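Local coordinates for protein apical membrane antigen 1 (Babesia divergens, PDB 4APM) that probably helps the parasite form the moving junction through which it invades its host cell, this chain being its domains I, II and III, at residues M54-L60 with C190-S196; V31-G35 with R45-G49. All blocks are in the same frame, centred on the assembly; numbering follows the deposited sequence.

Contact 1: M54-L60 with C190-S196; sequences MGKVINL and CMEPMKS
Asn-59 reaches across a two-stranded antiparallel ribbon and lays its amide against Met-194, the two side chains crossing at a slant on the face they share with Val-57 and Glu-192. With CG anti to its own carbonyl carbon (chi1 -68°), the Asn-59 side chain leans over strand 191-195. Its ND2 lies 3.2 Å from Met-194 CG and sends a weak hydrogen bond to Met-194 SD at 3.3 Å. The same ND2 donates to a water that in turn donates to Glu-192 OE2, a polar end suited to this partly exposed margin. Beside them Val-57 runs alongside Met-194, CG2 to CG 3.7 Å, where beta-branched valine fits a strand. On the other face Ile-58 divides its branches: CG2 rests 3.8 Å from Met-191 CB, while CD1 comes over Pro-193, 4.0 Å from its CB. Proline has no N-H to give, but it stands at a non-hydrogen-bonded pair with Ile-58, where none is needed across the ribbon. Lys-195 bends at chi2 (79°) to bring NZ 2.9 Å from Met-54 O, in the carbonyl plane. Val-57 and Asn-59 exchange backbone hydrogen bonds with Met-194 and Glu-192 respectively, and Ser-196 N adds one to Gly-55 O. As Gly-349 O and Ala-347 O also accept from Lys-195 NZ, this buried ammonium is satisfied by neutral carbonyls, which probably stabilise its positive charge.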
loop_
_atom_site.group_PDB
_atom_site.type_symbol
_atom_site.label_atom_id
_atom_site.label_comp_id
_atom_site.label_asym_id
_atom_site.label_seq_id
_atom_site.Cartn_x
_atom_site.Cartn_y
_atom_site.Cartn_z
ATOM N N MET A 54 -0.474 -0.066 5.934
ATOM C CA MET A 54 -0.679 1.107 6.789
ATOM C C MET A 54 -2.125 1.614 6.666
ATOM O O MET A 54 -2.721 1.595 5.580
ATOM C CB MET A 54 0.285 2.231 6.430
ATOM C CG MET A 54 1.736 1.920 6.680
ATOM S SD MET A 54 2.795 3.312 6.241
ATOM C CE MET A 54 2.634 4.395 7.673
ATOM N N GLY A 55 -2.698 2.033 7.785
ATOM C CA GLY A 55 -4.019 2.626 7.748
ATOM C C GLY A 55 -5.166 1.650 7.560
ATOM O O GLY A 55 -6.321 2.075 7.462
ATOM N N LYS A 56 -4.887 0.351 7.503
ATOM C CA LYS A 56 -5.985 -0.604 7.394
ATOM C C LYS A 56 -6.646 -0.782 8.735
ATOM O O LYS A 56 -5.999 -1.223 9.695
ATOM C CB LYS A 56 -5.517 -1.966 6.861
ATOM C CG LYS A 56 -6.586 -3.058 6.911
ATOM C CD LYS A 56 -6.184 -4.250 6.058
ATOM C CE LYS A 56 -7.037 -5.477 6.345
ATOM N NZ LYS A 56 -6.754 -6.525 5.308
ATOM N N VAL A 57 -7.923 -0.409 8.807
ATOM C CA VAL A 57 -8.752 -0.713 9.946
ATOM C C VAL A 57 -9.931 -1.553 9.481
ATOM O O VAL A 57 -10.270 -1.580 8.290
ATOM C CB VAL A 57 -9.286 0.559 10.671
ATOM C CG1 VAL A 57 -8.155 1.452 11.148
ATOM C CG2 VAL A 57 -10.288 1.332 9.818
ATOM N N ILE A 58 -10.568 -2.232 10.424
ATOM C CA ILE A 58 -11.796 -2.927 10.120
ATOM C C ILE A 58 -12.938 -2.198 10.795
ATOM O O ILE A 58 -12.928 -2.041 12.018
ATOM C CB ILE A 58 -11.744 -4.399 10.592
ATOM C CG1 ILE A 58 -10.423 -5.077 10.142
ATOM C CG2 ILE A 58 -12.971 -5.153 10.099
ATOM C CD1 ILE A 58 -10.225 -5.183 8.630
ATOM N N ASN A 59 -13.884 -1.699 9.996
ATOM C CA ASN A 59 -15.118 -1.076 10.513
ATOM C C ASN A 59 -16.127 -2.137 11.003
ATOM O O ASN A 59 -16.462 -3.082 10.279
ATOM C CB ASN A 59 -15.791 -0.218 9.433
ATOM C CG ASN A 59 -14.989 1.010 9.068
ATOM O OD1 ASN A 59 -14.202 1.524 9.878
ATOM N ND2 ASN A 59 -15.186 1.504 7.837
ATOM N N LEU A 60 -16.618 -1.975 12.224
ATOM C CA LEU A 60 -17.483 -2.992 12.820
ATOM C C LEU A 60 -18.958 -2.561 12.877
ATOM O O LEU A 60 -19.263 -1.384 13.052
ATOM C CB LEU A 60 -16.965 -3.396 14.200
ATOM C CG LEU A 60 -15.536 -3.959 14.195
ATOM C CD1 LEU A 60 -15.145 -4.409 15.605
ATOM C CD2 LEU A 60 -15.418 -5.119 13.203
ATOM N N CYS A 190 -20.623 -7.915 11.338
ATOM C CA CYS A 190 -20.856 -7.185 10.104
ATOM C C CYS A 190 -19.716 -6.207 9.927
ATOM O O CYS A 190 -19.544 -5.301 10.734
ATOM C CB CYS A 190 -22.177 -6.432 10.187
ATOM S SG CYS A 190 -22.493 -5.365 8.770
ATOM N N MET A 191 -18.894 -6.417 8.910
ATOM C CA MET A 191 -17.611 -5.715 8.861
ATOM C C MET A 191 -17.074 -5.507 7.455
ATOM O O MET A 191 -17.378 -6.270 6.528
ATOM C CB MET A 191 -16.571 -6.425 9.753
ATOM C CG MET A 191 -16.095 -7.766 9.229
ATOM S SD MET A 191 -14.957 -8.617 10.351
ATOM C CE MET A 191 -16.089 -9.211 11.610
ATOM N N GLU A 192 -16.282 -4.456 7.303
ATOM C CA GLU A 192 -15.441 -4.285 6.125
ATOM C C GLU A 192 -14.177 -3.524 6.466
ATOM O O GLU A 192 -14.190 -2.691 7.371
ATOM C CB GLU A 192 -16.196 -3.542 5.033
ATOM C CG GLU A 192 -16.828 -2.233 5.464
ATOM C CD GLU A 192 -17.625 -1.628 4.334
ATOM O OE1 GLU A 192 -18.281 -2.389 3.599
ATOM O OE2 GLU A 192 -17.549 -0.409 4.136
ATOM N N PRO A 193 -13.088 -3.770 5.710
ATOM C CA PRO A 193 -11.839 -2.996 5.842
ATOM C C PRO A 193 -11.996 -1.581 5.314
ATOM O O PRO A 193 -12.726 -1.362 4.352
ATOM C CB PRO A 193 -10.850 -3.748 4.935
ATOM C CG PRO A 193 -11.536 -5.047 4.574
ATOM C CD PRO A 193 -13.002 -4.779 4.644
ATOM N N MET A 194 -11.288 -0.633 5.912
ATOM C CA MET A 194 -11.052 0.618 5.235
ATOM C C MET A 194 -9.666 1.205 5.465
ATOM O O MET A 194 -8.981 0.842 6.406
ATOM C CB MET A 194 -12.183 1.634 5.465
ATOM C CG MET A 194 -12.249 2.309 6.816
ATOM S SD MET A 194 -13.164 3.887 6.678
ATOM C CE MET A 194 -11.796 5.038 6.543
ATOM N N LYS A 195 -9.220 1.983 4.491
ATOM C CA LYS A 195 -7.970 2.706 4.537
ATOM C C LYS A 195 -8.224 4.055 5.210
ATOM O O LYS A 195 -9.053 4.843 4.749
ATOM C CB LYS A 195 -7.479 2.953 3.114
ATOM C CG LYS A 195 -6.013 3.386 3.012
ATOM C CD LYS A 195 -5.037 2.224 3.143
ATOM C CE LYS A 195 -3.746 2.496 2.383
ATOM N NZ LYS A 195 -2.625 1.554 2.727
ATOM N N SER A 196 -7.573 4.293 6.342
ATOM C CA SER A 196 -7.962 5.433 7.143
ATOM C C SER A 196 -6.807 6.368 7.313
ATOM O O SER A 196 -5.769 5.984 7.823
ATOM C CB SER A 196 -8.466 4.994 8.508
ATOM O OG SER A 196 -8.183 6.012 9.430
HETATM O O HOH W 1 -17.493 1.356 6.233
#

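Contact 2: V31-G35 with R45-G49; sequences VDLGG and RMPTG
Leu-33 and Arg-45 bury the most surface here, and their side chains cross at about a right angle. Leu-33 CB sits over the centre of one guanidinium face, 3.6 Å above its plane, so the aliphatic residue packs on the flat group while the nitrogens at its rim remain available for polar partners. A bend at chi3 (87°) turns the arginine head over Leu-33, and Arg-45 NH2 also donates to Asp-263 O. Asp-32 works by its carboxylate. With CG trans to the backbone N (chi1 174°), it faces the loop after strand 42-46, where Asp-32 OD2 takes Gly-49 N through its syn lone pair at 2.7 Å. Asp-32 OD1 accepts from Thr-48 N at 3.1 Å. The same OD1 accepts from Gly-34 N, closing an Asx turn, and is hydrogen-bonded to Ser-27 OG; a short acidic side chain suits this gathering of backbone N-H groups. Gly-35 pairs with Met-46 through two bonds, Gly-35 N to Met-46 O (2.9 Å) and Met-46 N to Gly-35 O (2.7 Å), and with Gly-34 opposite the same methionine it makes a classic beta bulge. Thr-48 CG2 lies 3.4 Å from Gly-35 CA, close packing that suits glycine. The contact thus forms the open end of the hairpin of strands 35-39 and 42-46, where the loop following helix 21-24 enters the first strand and the chain leaves the second towards strand 53-54.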
loop_
_atom_site.group_PDB
_atom_site.type_symbol
_atom_site.label_atom_id
_atom_site.label_comp_id
_atom_site.label_asym_id
_atom_site.label_seq_id
_atom_site.Cartn_x
_atom_site.Cartn_y
_atom_site.Cartn_z
ATOM N N VAL A 31 -8.501 -7.600 1.545
ATOM C CA VAL A 31 -8.732 -8.768 2.412
ATOM C C VAL A 31 -7.628 -9.788 2.184
ATOM O O VAL A 31 -7.397 -10.252 1.041
ATOM C CB VAL A 31 -10.095 -9.454 2.120
ATOM C CG1 VAL A 31 -10.214 -10.781 2.887
ATOM C CG2 VAL A 31 -11.254 -8.502 2.424
ATOM N N ASP A 32 -6.900 -10.087 3.258
ATOM C CA ASP A 32 -5.781 -11.013 3.178
ATOM C C ASP A 32 -6.143 -12.320 3.913
ATOM O O ASP A 32 -6.301 -12.351 5.156
ATOM C CB ASP A 32 -4.481 -10.383 3.715
ATOM C CG ASP A 32 -3.322 -11.380 3.770
ATOM O OD1 ASP A 32 -3.504 -12.533 3.309
ATOM O OD2 ASP A 32 -2.207 -11.014 4.252
ATOM N N LEU A 33 -6.406 -13.341 3.103
ATOM C CA LEU A 33 -6.723 -14.674 3.576
ATOM C C LEU A 33 -5.952 -15.672 2.716
ATOM O O LEU A 33 -6.489 -16.686 2.323
ATOM C CB LEU A 33 -8.236 -14.948 3.436
ATOM C CG LEU A 33 -9.143 -14.129 4.357
ATOM C CD1 LEU A 33 -10.645 -14.350 4.077
ATOM C CD2 LEU A 33 -8.783 -14.422 5.813
ATOM N N GLY A 34 -4.698 -15.370 2.433
ATOM C CA GLY A 34 -3.981 -16.011 1.363
ATOM C C GLY A 34 -3.436 -17.364 1.738
ATOM O O GLY A 34 -2.945 -18.086 0.878
ATOM N N GLY A 35 -3.539 -17.712 3.017
ATOM C CA GLY A 35 -3.094 -19.012 3.514
ATOM C C GLY A 35 -4.182 -19.867 4.163
ATOM O O GLY A 35 -5.191 -19.355 4.678
ATOM N N ARG A 45 -8.586 -20.481 7.002
ATOM C CA ARG A 45 -7.859 -19.488 6.230
ATOM C C ARG A 45 -7.237 -18.433 7.154
ATOM O O ARG A 45 -7.769 -18.121 8.225
ATOM C CB ARG A 45 -8.780 -18.823 5.218
ATOM C CG ARG A 45 -9.294 -19.750 4.139
ATOM C CD ARG A 45 -10.120 -18.973 3.140
ATOM N NE ARG A 45 -9.281 -18.404 2.088
ATOM C CZ ARG A 45 -9.687 -17.485 1.222
ATOM N NH1 ARG A 45 -10.926 -17.009 1.291
ATOM N NH2 ARG A 45 -8.841 -17.017 0.305
ATOM N N MET A 46 -6.124 -17.876 6.714
ATOM C CA MET A 46 -5.425 -16.865 7.465
ATOM C C MET A 46 -4.672 -15.917 6.509
ATOM O O MET A 46 -4.380 -16.292 5.376
ATOM C CB MET A 46 -4.442 -17.529 8.421
ATOM C CG MET A 46 -3.301 -18.189 7.693
ATOM S SD MET A 46 -2.369 -19.131 8.884
ATOM C CE MET A 46 -0.802 -19.179 8.067
ATOM N N PRO A 47 -4.343 -14.692 6.987
ATOM C CA PRO A 47 -3.477 -13.759 6.258
ATOM C C PRO A 47 -2.060 -14.292 6.170
ATOM O O PRO A 47 -1.573 -14.924 7.113
ATOM C CB PRO A 47 -3.495 -12.487 7.135
ATOM C CG PRO A 47 -4.587 -12.698 8.164
ATOM C CD PRO A 47 -4.719 -14.177 8.319
ATOM N N THR A 48 -1.378 -13.988 5.066
ATOM C CA THR A 48 -0.021 -14.459 4.869
ATOM C C THR A 48 0.792 -13.420 4.108
ATOM O O THR A 48 1.910 -13.689 3.717
ATOM C CB THR A 48 0.004 -15.786 4.048
ATOM O OG1 THR A 48 -0.661 -15.575 2.809
ATOM C CG2 THR A 48 -0.713 -16.890 4.780
ATOM N N GLY A 49 0.217 -12.252 3.869
ATOM C CA GLY A 49 0.914 -11.200 3.134
ATOM C C GLY A 49 2.200 -10.731 3.802
ATOM O O GLY A 49 2.278 -10.670 5.039
#

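How the contacts relate
The two contacts come in series along the chain: contact 2 is complete by residue 49, and contact 1 opens at residue 54 but waits for residues 190-196 to close it. Contact 2 is therefore local, at the base of a hairpin, whereas contact 1 brings together strands about 130 residues apart. Their centres lie 15 Å apart, in separate two-stranded antiparallel sheets, yet they touch: Pro-193 CG packs 4.1 Å from Val-31 CG2, and Lys-56 NZ lies near the backbone of Val-31 and Asp-32. Gln-167 bonds to both, through Lys-56 NZ and Asp-32 O. Together they tie the early hairpin to a ribbon in the same part of the fold, away from the calcium site.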